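Local coordinates for molybdenum ABC transporter, periplasmic molybdenum-binding protein (Vibrio cholerae, PDB 4RXL), which binds tungstate and probably captures molybdate or tungstate in the periplasm for an ABC importer of the ModABC type, at residues His7-Ser12 and Ala51-Phe56; Gly71-Asn76 and Pro198-Asn203; Leu88-Ala93 and Lys180-Thr185; Thr109-Ser114 and Glu164-Ile169. One frame throughout, in Å; residues are numbered along the deposited sequence.

Interaction 1. Residues His7-Ser12 and Ala51-Phe56; sequences HIYAAS and APADLF. With WO4 (tungstate(VI)ion), chain B.
The carbonyl oxygen of His7 is gripped twice, by the backbone N-H groups of two consecutive residues. Asp54 N reaches His7 O at 2.8 Å and Leu55 N follows at 3.2 Å, both in the carbonyl plane. Asp54 also answers in the other direction: its OD2 takes the N-H of His7 at 2.8 Å through the anti lone pair, with an angle of 167° at the hydrogen, while its OD1 is held by Lys205 and Asn203. The aspartate thus closes a ring of bonds around His7 just where the chain 51-56 enters its strand. From there on the pairing is parallel, Ile8 beside Leu55 and Tyr9 beside Phe56, with Tyr9 N to Leu55 O at 2.9 Å almost straight. The Tyr9 ring, with CG beside the backbone N (chi1 -85°), takes Ala53 CB over one face, a CH-pi contact 4.0 Å from the ring centroid. Its hydroxyl touches Ala51 CB and shares a water with Pro52 O. Ile8 and Leu55 lie side by side on the face of the sheet away from Tyr9 and Phe56, CG1 to CD1 4.0 Å. The strand 6-11 ends at the anion: Ala11 CB comes within 3.3 Å of tungstate O4. On the other edge of 6-11 runs strand 33-38; helix 40-49 covers Tyr9, Ala53 and Phe56, while helix 206-215 packs on Leu55.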
loop_
_atom_site.group_PDB
_atom_site.type_symbol
_atom_site.label_atom_id
_atom_site.label_comp_id
_atom_site.label_asym_id
_atom_site.label_seq_id
_atom_site.Cartn_x
_atom_site.Cartn_y
_atom_site.Cartn_z
ATOM N N HIS A 7 -18.910 5.282 -3.580
ATOM C CA HIS A 7 -17.568 5.626 -4.024
ATOM C C HIS A 7 -16.534 5.212 -2.997
ATOM O O HIS A 7 -16.548 5.669 -1.870
ATOM C CB HIS A 7 -17.465 7.129 -4.196
ATOM C CG HIS A 7 -18.284 7.662 -5.322
ATOM N ND1 HIS A 7 -17.780 7.804 -6.595
ATOM C CD2 HIS A 7 -19.558 8.105 -5.367
ATOM C CE1 HIS A 7 -18.715 8.302 -7.380
ATOM N NE2 HIS A 7 -19.805 8.489 -6.661
ATOM N N ILE A 8 -15.656 4.314 -3.397
ATOM C CA ILE A 8 -14.629 3.775 -2.550
ATOM C C ILE A 8 -13.275 4.294 -3.021
ATOM O O ILE A 8 -12.864 4.062 -4.164
ATOM C CB ILE A 8 -14.629 2.240 -2.586
ATOM C CG1 ILE A 8 -15.945 1.693 -2.064
ATOM C CG2 ILE A 8 -13.456 1.709 -1.765
ATOM C CD1 ILE A 8 -16.167 0.243 -2.414
ATOM N N TYR A 9 -12.574 4.971 -2.130
ATOM C CA TYR A 9 -11.222 5.468 -2.392
ATOM C C TYR A 9 -10.272 4.550 -1.668
ATOM O O TYR A 9 -10.414 4.385 -0.460
ATOM C CB TYR A 9 -11.105 6.896 -1.847
ATOM C CG TYR A 9 -11.582 7.990 -2.783
ATOM C CD1 TYR A 9 -12.839 7.953 -3.344
ATOM C CD2 TYR A 9 -10.757 9.068 -3.093
ATOM C CE1 TYR A 9 -13.286 8.919 -4.245
ATOM C CE2 TYR A 9 -11.184 10.060 -3.952
ATOM C CZ TYR A 9 -12.439 9.991 -4.517
ATOM O OH TYR A 9 -12.836 10.989 -5.377
ATOM N N ALA A 10 -9.300 3.929 -2.339
ATOM C CA ALA A 10 -8.435 2.945 -1.700
ATOM C C ALA A 10 -6.999 3.060 -2.171
ATOM O O ALA A 10 -6.736 3.207 -3.366
ATOM C CB ALA A 10 -8.927 1.538 -1.959
ATOM N N ALA A 11 -6.072 2.918 -1.223
ATOM C CA ALA A 11 -4.660 2.804 -1.515
ATOM C C ALA A 11 -4.399 1.869 -2.700
ATOM O O ALA A 11 -5.004 0.789 -2.832
ATOM C CB ALA A 11 -3.949 2.258 -0.298
ATOM N N SER A 12 -3.478 2.254 -3.552
ATOM C CA SER A 12 -3.144 1.458 -4.688
ATOM C C SER A 12 -2.803 0.009 -4.365
ATOM O O SER A 12 -3.114 -0.872 -5.158
ATOM C CB SER A 12 -1.987 2.072 -5.442
ATOM O OG SER A 12 -2.369 3.360 -5.940
ATOM N N ALA A 51 -14.031 15.757 -2.561
ATOM C CA ALA A 51 -14.306 14.653 -3.494
ATOM C C ALA A 51 -15.363 13.729 -2.913
ATOM O O ALA A 51 -15.284 13.393 -1.732
ATOM C CB ALA A 51 -13.051 13.873 -3.781
ATOM N N PRO A 52 -16.354 13.312 -3.734
ATOM C CA PRO A 52 -17.363 12.396 -3.191
ATOM C C PRO A 52 -16.728 11.046 -2.930
ATOM O O PRO A 52 -16.077 10.433 -3.801
ATOM C CB PRO A 52 -18.433 12.316 -4.290
ATOM C CG PRO A 52 -18.134 13.430 -5.228
ATOM C CD PRO A 52 -16.663 13.697 -5.123
ATOM N N ALA A 53 -16.842 10.629 -1.697
ATOM C CA ALA A 53 -16.201 9.430 -1.256
ATOM C C ALA A 53 -17.039 8.951 -0.105
ATOM O O ALA A 53 -17.388 9.727 0.769
ATOM C CB ALA A 53 -14.783 9.706 -0.810
ATOM N N ASP A 54 -17.434 7.693 -0.161
ATOM C CA ASP A 54 -18.218 7.088 0.910
ATOM C C ASP A 54 -17.329 6.326 1.869
ATOM O O ASP A 54 -17.592 6.286 3.060
ATOM C CB ASP A 54 -19.295 6.194 0.310
ATOM C CG ASP A 54 -20.303 6.989 -0.526
ATOM O OD1 ASP A 54 -21.124 7.728 0.069
ATOM O OD2 ASP A 54 -20.277 6.901 -1.785
ATOM N N LEU A 55 -16.290 5.721 1.336
ATOM C CA LEU A 55 -15.351 4.886 2.097
ATOM C C LEU A 55 -13.951 5.188 1.660
ATOM O O LEU A 55 -13.714 5.447 0.461
ATOM C CB LEU A 55 -15.587 3.393 1.822
ATOM C CG LEU A 55 -16.911 2.725 2.189
ATOM C CD1 LEU A 55 -16.850 1.268 1.767
ATOM C CD2 LEU A 55 -17.168 2.851 3.671
ATOM N N PHE A 56 -13.031 5.078 2.607
ATOM C CA PHE A 56 -11.599 5.266 2.365
ATOM C C PHE A 56 -10.767 4.181 3.011
ATOM O O PHE A 56 -10.889 3.926 4.180
ATOM C CB PHE A 56 -11.173 6.634 2.912
ATOM C CG PHE A 56 -9.675 6.939 2.790
ATOM C CD1 PHE A 56 -8.952 6.732 1.622
ATOM C CD2 PHE A 56 -9.004 7.476 3.864
ATOM C CE1 PHE A 56 -7.602 7.081 1.555
ATOM C CE2 PHE A 56 -7.658 7.784 3.799
ATOM C CZ PHE A 56 -6.965 7.611 2.641
HETATM W W WO4 B . 0.048 3.040 -1.196
HETATM O O1 WO4 B . 0.650 3.538 -3.050
HETATM O O2 WO4 B . 1.548 2.837 0.181
HETATM O O3 WO4 B . -1.257 4.475 -0.512
HETATM O O4 WO4 B . -0.916 1.215 -1.250
HETATM O O HOH W 1 -15.110 10.612 -6.254
#

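Interaction 2. Residues Gly71-Asn76 and Pro198-Asn203; sequences GLVKPN and PLAQLN
Val73 meets Leu202 and Ala200 with its two methyl groups, and the valine takes part in three of the four residue contacts between the segments. Its CB branches with CG1 anti to the backbone N (chi1 179°), which leaves CG2 on the side of that nitrogen: CG1 turns to the backbone of Gln201 and CG2 to Leu202, and both lie 4.2 Å from Ala200 CB. Val73 CG1 is 3.8 Å from the backbone oxygen Gln201 O. CG2 presses on the isobutyl group of Leu202, where CD2 is 3.5 Å away, tighter than methyls usually sit; CG of the same leucine follows at 4.0 Å. The two side chains pass at a slant, and the same CD2 of Leu202 also lies 3.8 Å from the carbonyl oxygen Leu72 O. The valine belongs to the connection between helix 61-69 and strand 78-91. That helix ends in a Schellman motif at Gly71, which has a positive phi (87°); two residues on, Val73 meets the end of strand 195-201 of the mixed sheet, from which Ala200 points at the loop. No direct hydrogen bond crosses between the segments. A water donates to Gln201 O at 2.7 Å and accepts only weakly from Lys74 N. From the last residue of the strand, Gln201 NE2 donates to Asn203 O at 2.9 Å, in its own amide plane, and Leu67 of helix 61-69 packs against both Leu72 and Val73.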
loop_
_atom_site.group_PDB
_atom_site.type_symbol
_atom_site.label_atom_id
_atom_site.label_comp_id
_atom_site.label_asym_id
_atom_site.label_seq_id
_atom_site.Cartn_x
_atom_site.Cartn_y
_atom_site.Cartn_z
ATOM N N GLY A 71 -12.355 16.369 10.900
ATOM C CA GLY A 71 -13.780 16.339 11.194
ATOM C C GLY A 71 -14.633 15.688 10.120
ATOM O O GLY A 71 -15.852 15.784 10.180
ATOM N N LEU A 72 -14.008 15.018 9.155
ATOM C CA LEU A 72 -14.714 14.375 8.048
ATOM C C LEU A 72 -15.073 12.914 8.297
ATOM O O LEU A 72 -15.875 12.351 7.558
ATOM C CB LEU A 72 -13.867 14.443 6.780
ATOM C CG LEU A 72 -13.470 15.870 6.401
ATOM C CD1 LEU A 72 -12.353 15.883 5.376
ATOM C CD2 LEU A 72 -14.695 16.655 5.932
ATOM N N VAL A 73 -14.444 12.294 9.292
ATOM C CA VAL A 73 -14.760 10.929 9.720
ATOM C C VAL A 73 -14.864 10.971 11.238
ATOM O O VAL A 73 -14.018 11.562 11.868
ATOM C CB VAL A 73 -13.635 9.958 9.337
ATOM C CG1 VAL A 73 -13.963 8.550 9.815
ATOM C CG2 VAL A 73 -13.397 9.990 7.839
ATOM N N LYS A 74 -15.885 10.349 11.819
ATOM C CA LYS A 74 -15.965 10.246 13.281
ATOM C C LYS A 74 -14.986 9.169 13.761
ATOM O O LYS A 74 -14.766 8.193 13.064
ATOM C CB LYS A 74 -17.398 9.944 13.722
ATOM C CG LYS A 74 -18.391 10.989 13.243
ATOM C CD LYS A 74 -19.834 10.541 13.374
ATOM C CE LYS A 74 -20.754 11.649 12.875
ATOM N NZ LYS A 74 -22.195 11.290 12.945
ATOM N N PRO A 75 -14.378 9.346 14.952
ATOM C CA PRO A 75 -13.291 8.456 15.364
ATOM C C PRO A 75 -13.706 6.982 15.474
ATOM O O PRO A 75 -12.890 6.098 15.246
ATOM C CB PRO A 75 -12.874 9.019 16.735
ATOM C CG PRO A 75 -13.428 10.404 16.778
ATOM C CD PRO A 75 -14.707 10.324 16.001
ATOM N N ASN A 76 -14.970 6.725 15.824
ATOM C CA ASN A 76 -15.468 5.344 15.878
ATOM C C ASN A 76 -15.965 4.746 14.560
ATOM O O ASN A 76 -16.521 3.646 14.537
ATOM C CB ASN A 76 -16.571 5.213 16.943
ATOM C CG ASN A 76 -17.869 5.939 16.584
ATOM O OD1 ASN A 76 -17.925 6.700 15.625
ATOM N ND2 ASN A 76 -18.920 5.705 17.373
ATOM N N PRO A 198 -6.389 1.012 7.667
ATOM C CA PRO A 198 -7.705 1.370 8.176
ATOM C C PRO A 198 -8.752 1.530 7.082
ATOM O O PRO A 198 -8.460 1.947 5.971
ATOM C CB PRO A 198 -7.473 2.717 8.855
ATOM C CG PRO A 198 -6.287 3.282 8.180
ATOM C CD PRO A 198 -5.429 2.122 7.736
ATOM N N LEU A 199 -9.995 1.260 7.452
ATOM C CA LEU A 199 -11.151 1.487 6.623
ATOM C C LEU A 199 -11.955 2.558 7.327
ATOM O O LEU A 199 -12.394 2.357 8.478
ATOM C CB LEU A 199 -11.947 0.200 6.496
ATOM C CG LEU A 199 -13.388 0.259 5.999
ATOM C CD1 LEU A 199 -13.437 0.698 4.541
ATOM C CD2 LEU A 199 -14.048 -1.090 6.202
ATOM N N ALA A 200 -12.139 3.691 6.655
ATOM C CA ALA A 200 -12.891 4.816 7.205
ATOM C C ALA A 200 -14.246 4.950 6.521
ATOM O O ALA A 200 -14.330 4.950 5.288
ATOM C CB ALA A 200 -12.082 6.088 7.043
ATOM N N GLN A 201 -15.303 5.098 7.303
ATOM C CA GLN A 201 -16.622 5.266 6.766
ATOM C C GLN A 201 -16.922 6.770 6.840
ATOM O O GLN A 201 -16.986 7.328 7.942
ATOM C CB GLN A 201 -17.613 4.450 7.610
ATOM C CG GLN A 201 -18.996 4.323 7.015
ATOM C CD GLN A 201 -19.968 3.602 7.948
ATOM O OE1 GLN A 201 -19.599 2.618 8.588
ATOM N NE2 GLN A 201 -21.203 4.102 8.036
ATOM N N LEU A 202 -17.118 7.430 5.705
ATOM C CA LEU A 202 -17.194 8.887 5.656
ATOM C C LEU A 202 -18.612 9.458 5.830
ATOM O O LEU A 202 -18.806 10.674 5.892
ATOM C CB LEU A 202 -16.553 9.380 4.353
ATOM C CG LEU A 202 -15.034 9.207 4.327
ATOM C CD1 LEU A 202 -14.571 8.599 3.029
ATOM C CD2 LEU A 202 -14.361 10.552 4.562
ATOM N N ASN A 203 -19.612 8.595 5.930
ATOM C CA ASN A 203 -20.972 9.027 6.174
ATOM C C ASN A 203 -21.776 7.868 6.762
ATOM O O ASN A 203 -21.231 6.759 6.905
ATOM C CB ASN A 203 -21.622 9.590 4.898
ATOM C CG ASN A 203 -21.637 8.597 3.751
ATOM O OD1 ASN A 203 -22.148 7.484 3.876
ATOM N ND2 ASN A 203 -21.083 9.003 2.616
HETATM O O HOH W 2 -18.050 9.245 9.556
#

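Interaction 3. Residues Leu88-Ala93 and Lys180-Thr185; sequences LIRPTA and KVTIVT
Arg90 and Thr182 run side by side, pointing the same way from a hydrogen-bonded antiparallel pair, and the guanidinium lies with one face over the threonine. Thr182 CB sits 3.8 Å from that plane, under its centre, and Thr182 CG2 is 3.8 Å from Arg90 NH2. The chain gets there from a chi1 of 65°, which sets CG between the backbone N and carbonyl carbon, and then runs extended to NE. In the guanidinium plane, Arg90 NH1 donates to Thr92 O at 2.9 Å, although it comes to that oxygen from above the carbonyl plane; the bond helps to fix the rotation of the flat group over Thr182. Val184 crosses the arginine stem at about a right angle, its CG2 3.7 Å from Arg90 CG. This valine owes its place to a classic beta bulge: Val184 and Thr185 both face Leu88, whose oxygen takes a bond of 2.7 Å from Val184 N and a weak one from Thr185 N. The bulge shifts the register by one residue between strands 78-91 and 181-186. Thr92 meets Thr182 at about a right angle, their OG1 atoms hydrogen-bonded at 2.9 Å, and Thr92 OG1 also bonds to Asp179 O. On the opposite sheet face Ile89 slants across Val181, CD1 to CG1 4.0 Å, with helices 153-161 and 172-177 also packing on Ile89.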
loop_
_atom_site.group_PDB
_atom_site.type_symbol
_atom_site.label_atom_id
_atom_site.label_comp_id
_atom_site.label_asym_id
_atom_site.label_seq_id
_atom_site.Cartn_x
_atom_site.Cartn_y
_atom_site.Cartn_z
ATOM N N LEU A 88 11.855 -5.972 -0.651
ATOM C CA LEU A 88 12.770 -5.492 -1.646
ATOM C C LEU A 88 12.618 -6.426 -2.827
ATOM O O LEU A 88 12.772 -7.655 -2.699
ATOM C CB LEU A 88 14.188 -5.533 -1.106
ATOM C CG LEU A 88 15.294 -4.990 -2.021
ATOM C CD1 LEU A 88 15.104 -3.501 -2.299
ATOM C CD2 LEU A 88 16.611 -5.262 -1.345
ATOM N N ILE A 89 12.341 -5.842 -3.984
ATOM C CA ILE A 89 12.176 -6.595 -5.228
ATOM C C ILE A 89 13.175 -6.204 -6.312
ATOM O O ILE A 89 13.752 -5.123 -6.288
ATOM C CB ILE A 89 10.740 -6.474 -5.793
ATOM C CG1 ILE A 89 10.313 -5.017 -6.005
ATOM C CG2 ILE A 89 9.714 -7.085 -4.860
ATOM C CD1 ILE A 89 9.162 -4.876 -6.969
ATOM N N ARG A 90 13.331 -7.119 -7.263
ATOM C CA ARG A 90 14.160 -6.952 -8.455
ATOM C C ARG A 90 13.329 -7.448 -9.644
ATOM O O ARG A 90 12.384 -8.220 -9.443
ATOM C CB ARG A 90 15.432 -7.822 -8.342
ATOM C CG ARG A 90 15.163 -9.321 -8.326
ATOM C CD ARG A 90 16.453 -10.118 -8.358
ATOM N NE ARG A 90 16.240 -11.568 -8.287
ATOM C CZ ARG A 90 15.957 -12.365 -9.321
ATOM N NH1 ARG A 90 15.813 -11.880 -10.550
ATOM N NH2 ARG A 90 15.814 -13.672 -9.121
ATOM N N PRO A 91 13.677 -7.031 -10.882
ATOM C CA PRO A 91 13.032 -7.637 -12.046
ATOM C C PRO A 91 13.480 -9.079 -12.152
ATOM O O PRO A 91 14.657 -9.358 -11.911
ATOM C CB PRO A 91 13.548 -6.819 -13.237
ATOM C CG PRO A 91 14.324 -5.685 -12.671
ATOM C CD PRO A 91 14.658 -6.006 -11.247
ATOM N N THR A 92 12.559 -9.974 -12.497
ATOM C CA THR A 92 12.842 -11.402 -12.495
ATOM C C THR A 92 13.964 -11.724 -13.473
ATOM O O THR A 92 14.796 -12.593 -13.211
ATOM C CB THR A 92 11.590 -12.234 -12.843
ATOM O OG1 THR A 92 10.586 -12.037 -11.844
ATOM C CG2 THR A 92 11.918 -13.723 -12.911
ATOM N N ALA A 93 14.008 -10.991 -14.581
ATOM C CA ALA A 93 15.049 -11.185 -15.586
ATOM C C ALA A 93 16.371 -10.467 -15.264
ATOM O O ALA A 93 17.273 -10.462 -16.089
ATOM C CB ALA A 93 14.534 -10.741 -16.944
ATOM N N LYS A 180 6.614 -10.676 -13.124
ATOM C CA LYS A 180 7.727 -9.902 -13.660
ATOM C C LYS A 180 8.764 -9.503 -12.592
ATOM O O LYS A 180 9.852 -9.042 -12.929
ATOM C CB LYS A 180 7.196 -8.641 -14.351
ATOM C CG LYS A 180 6.224 -8.878 -15.504
ATOM C CD LYS A 180 6.925 -9.380 -16.752
ATOM C CE LYS A 180 7.618 -8.257 -17.505
ATOM N NZ LYS A 180 8.458 -8.806 -18.603
ATOM N N VAL A 181 8.427 -9.644 -11.306
ATOM C CA VAL A 181 9.385 -9.334 -10.239
ATOM C C VAL A 181 9.586 -10.498 -9.284
ATOM O O VAL A 181 8.738 -11.377 -9.157
ATOM C CB VAL A 181 8.981 -8.085 -9.418
ATOM C CG1 VAL A 181 8.680 -6.928 -10.354
ATOM C CG2 VAL A 181 7.787 -8.380 -8.524
ATOM N N THR A 182 10.732 -10.467 -8.616
ATOM C CA THR A 182 11.093 -11.453 -7.617
ATOM C C THR A 182 11.482 -10.747 -6.324
ATOM O O THR A 182 12.120 -9.692 -6.346
ATOM C CB THR A 182 12.273 -12.302 -8.122
ATOM O OG1 THR A 182 11.921 -12.911 -9.370
ATOM C CG2 THR A 182 12.653 -13.386 -7.110
ATOM N N ILE A 183 11.127 -11.356 -5.199
ATOM C CA ILE A 183 11.526 -10.843 -3.892
ATOM C C ILE A 183 12.999 -11.163 -3.597
ATOM O O ILE A 183 13.437 -12.311 -3.694
ATOM C CB ILE A 183 10.596 -11.373 -2.785
ATOM C CG1 ILE A 183 9.164 -10.899 -3.037
ATOM C CG2 ILE A 183 11.062 -10.895 -1.419
ATOM C CD1 ILE A 183 8.150 -11.500 -2.105
ATOM N N VAL A 184 13.760 -10.124 -3.277
ATOM C CA VAL A 184 15.136 -10.281 -2.885
ATOM C C VAL A 184 15.188 -10.595 -1.389
ATOM O O VAL A 184 15.853 -11.531 -0.967
ATOM C CB VAL A 184 15.969 -9.043 -3.238
ATOM C CG1 VAL A 184 17.412 -9.235 -2.789
ATOM C CG2 VAL A 184 15.923 -8.797 -4.739
ATOM N N THR A 185 14.456 -9.820 -0.601
ATOM C CA THR A 185 14.359 -10.054 0.829
ATOM C C THR A 185 13.207 -9.228 1.372
ATOM O O THR A 185 12.679 -8.362 0.686
ATOM C CB THR A 185 15.686 -9.733 1.571
ATOM O OG1 THR A 185 15.705 -10.395 2.846
ATOM C CG2 THR A 185 15.856 -8.253 1.801
#

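Interaction 4. Residues Thr109-Ser114 and Glu164-Ile169; sequences TALADS and ESPLGI
A type II' beta turn, Leu111 to Ser114, leads the chain from the end of helix 104-111 toward strand 116-119, and it is against this helix end and turn that Pro166 and Leu167 pack as their chain approaches strand 168-171. The turn is closed by Ser114 N donating to Leu111 O at 2.9 Å; Ala112, with a positive phi of 61°, is the first residue to leave the helix. Pro166 puts its CG against the helix end. That atom is 3.6 Å from Ala110 O and 3.7 Å from Leu111 O, and it approaches Leu111 CD2 at 4.2 Å. Leu167 brings in one branch: its CD1 touches Ala110 CB at 3.6 Å and Leu111 CD2 at 4.2 Å. The two leucines cross at about a right angle. Leu116 of strand 116-119 packs on both of them, and Leu88 adds to Leu167 from strand 78-91. With no hydrogen bond between the segments, the contact rests on van der Waals packing of methyls and a proline ring against the helix end, two carbonyl oxygens included.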
loop_
_atom_site.group_PDB
_atom_site.type_symbol
_atom_site.label_atom_id
_atom_site.label_comp_id
_atom_site.label_asym_id
_atom_site.label_seq_id
_atom_site.Cartn_x
_atom_site.Cartn_y
_atom_site.Cartn_z
ATOM N N THR A 109 26.187 -1.195 -5.562
ATOM C CA THR A 109 26.552 -2.215 -6.549
ATOM C C THR A 109 25.342 -2.803 -7.279
ATOM O O THR A 109 25.381 -2.971 -8.498
ATOM C CB THR A 109 27.345 -3.365 -5.893
ATOM O OG1 THR A 109 28.624 -2.881 -5.462
ATOM C CG2 THR A 109 27.565 -4.521 -6.869
ATOM N N ALA A 110 24.297 -3.145 -6.538
ATOM C CA ALA A 110 23.062 -3.637 -7.127
ATOM C C ALA A 110 22.353 -2.585 -7.977
ATOM O O ALA A 110 21.776 -2.904 -8.982
ATOM C CB ALA A 110 22.125 -4.133 -6.042
ATOM N N LEU A 111 22.348 -1.355 -7.494
ATOM C CA LEU A 111 21.777 -0.241 -8.214
ATOM C C LEU A 111 22.578 0.085 -9.449
ATOM O O LEU A 111 22.018 0.347 -10.482
ATOM C CB LEU A 111 21.635 0.987 -7.339
ATOM C CG LEU A 111 20.563 0.872 -6.241
ATOM C CD1 LEU A 111 20.524 2.082 -5.341
ATOM C CD2 LEU A 111 19.192 0.601 -6.843
ATOM N N ALA A 112 23.894 0.042 -9.331
ATOM C CA ALA A 112 24.725 0.338 -10.479
ATOM C C ALA A 112 24.424 1.769 -10.929
ATOM O O ALA A 112 24.659 2.701 -10.198
ATOM C CB ALA A 112 24.480 -0.680 -11.578
ATOM N N ASP A 113 23.971 1.928 -12.161
ATOM C CA ASP A 113 23.730 3.223 -12.736
ATOM C C ASP A 113 22.242 3.557 -12.737
ATOM O O ASP A 113 21.811 4.418 -13.458
ATOM C CB ASP A 113 24.249 3.252 -14.166
ATOM C CG ASP A 113 25.740 2.950 -14.268
ATOM O OD1 ASP A 113 26.546 3.776 -13.822
ATOM O OD2 ASP A 113 26.089 1.908 -14.843
ATOM N N SER A 114 21.462 2.797 -11.989
ATOM C CA SER A 114 20.016 2.989 -11.898
ATOM C C SER A 114 19.544 3.541 -10.542
ATOM O O SER A 114 20.308 3.772 -9.636
ATOM C CB SER A 114 19.273 1.706 -12.228
ATOM O OG SER A 114 19.532 1.237 -13.543
ATOM N N GLU A 164 13.405 -0.829 -15.399
ATOM C CA GLU A 164 14.006 0.504 -15.392
ATOM C C GLU A 164 14.760 0.695 -14.089
ATOM O O GLU A 164 15.828 1.328 -14.075
ATOM C CB GLU A 164 12.960 1.604 -15.597
ATOM C CG GLU A 164 12.310 1.593 -16.975
ATOM C CD GLU A 164 11.090 2.505 -17.086
ATOM O OE1 GLU A 164 11.134 3.661 -16.605
ATOM O OE2 GLU A 164 10.077 2.064 -17.673
ATOM N N SER A 165 14.200 0.137 -13.009
ATOM C CA SER A 165 14.869 0.064 -11.719
ATOM C C SER A 165 15.241 -1.396 -11.428
ATOM O O SER A 165 14.410 -2.290 -11.562
ATOM C CB SER A 165 13.958 0.589 -10.608
ATOM O OG SER A 165 13.839 2.003 -10.627
ATOM N N PRO A 166 16.492 -1.646 -11.007
ATOM C CA PRO A 166 16.914 -2.996 -10.657
ATOM C C PRO A 166 16.534 -3.401 -9.261
ATOM O O PRO A 166 16.594 -4.569 -8.958
ATOM C CB PRO A 166 18.442 -2.930 -10.815
ATOM C CG PRO A 166 18.775 -1.516 -10.500
ATOM C CD PRO A 166 17.618 -0.696 -10.984
ATOM N N LEU A 167 16.131 -2.447 -8.427
ATOM C CA LEU A 167 15.548 -2.746 -7.124
ATOM C C LEU A 167 14.402 -1.776 -6.866
ATOM O O LEU A 167 14.425 -0.620 -7.322
ATOM C CB LEU A 167 16.568 -2.607 -5.996
ATOM C CG LEU A 167 17.753 -3.566 -6.004
ATOM C CD1 LEU A 167 18.797 -3.116 -4.988
ATOM C CD2 LEU A 167 17.307 -5.001 -5.740
ATOM N N GLY A 168 13.412 -2.238 -6.118
ATOM C CA GLY A 168 12.369 -1.385 -5.624
ATOM C C GLY A 168 11.859 -1.880 -4.298
ATOM O O GLY A 168 12.111 -3.027 -3.904
ATOM N N ILE A 169 11.140 -1.006 -3.609
ATOM C CA ILE A 169 10.548 -1.337 -2.323
ATOM C C ILE A 169 9.024 -1.230 -2.432
ATOM O O ILE A 169 8.480 -0.178 -2.669
ATOM C CB ILE A 169 11.110 -0.478 -1.175
ATOM C CG1 ILE A 169 12.600 -0.744 -1.009
ATOM C CG2 ILE A 169 10.377 -0.811 0.127
ATOM C CD1 ILE A 169 13.298 0.261 -0.117
#

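The four contacts fall into two pairs on opposite sides of the chain's centre. Interactions 1 and 2 have centres 11 Å apart and join through neighbouring strands 55-57 and 195-201, where Phe56 O meets Ala200 N at 2.8 Å. The centres of interactions 3 and 4 are also 11 Å apart, linked by Ile89 N to Gly168 O at 2.8 Å between strands 78-91 and 168-171. Centres of contacts from different pairs are 30 to 39 Å apart. Along the chain interaction 1 closes first; the segments of 2 then bracket 3, which brackets 4. Strand 78-91 bridges the halves, consistent with the two-lobed solute-binding fold, and tungstate contacts residues from both lobes, such as Ser40 and Tyr171.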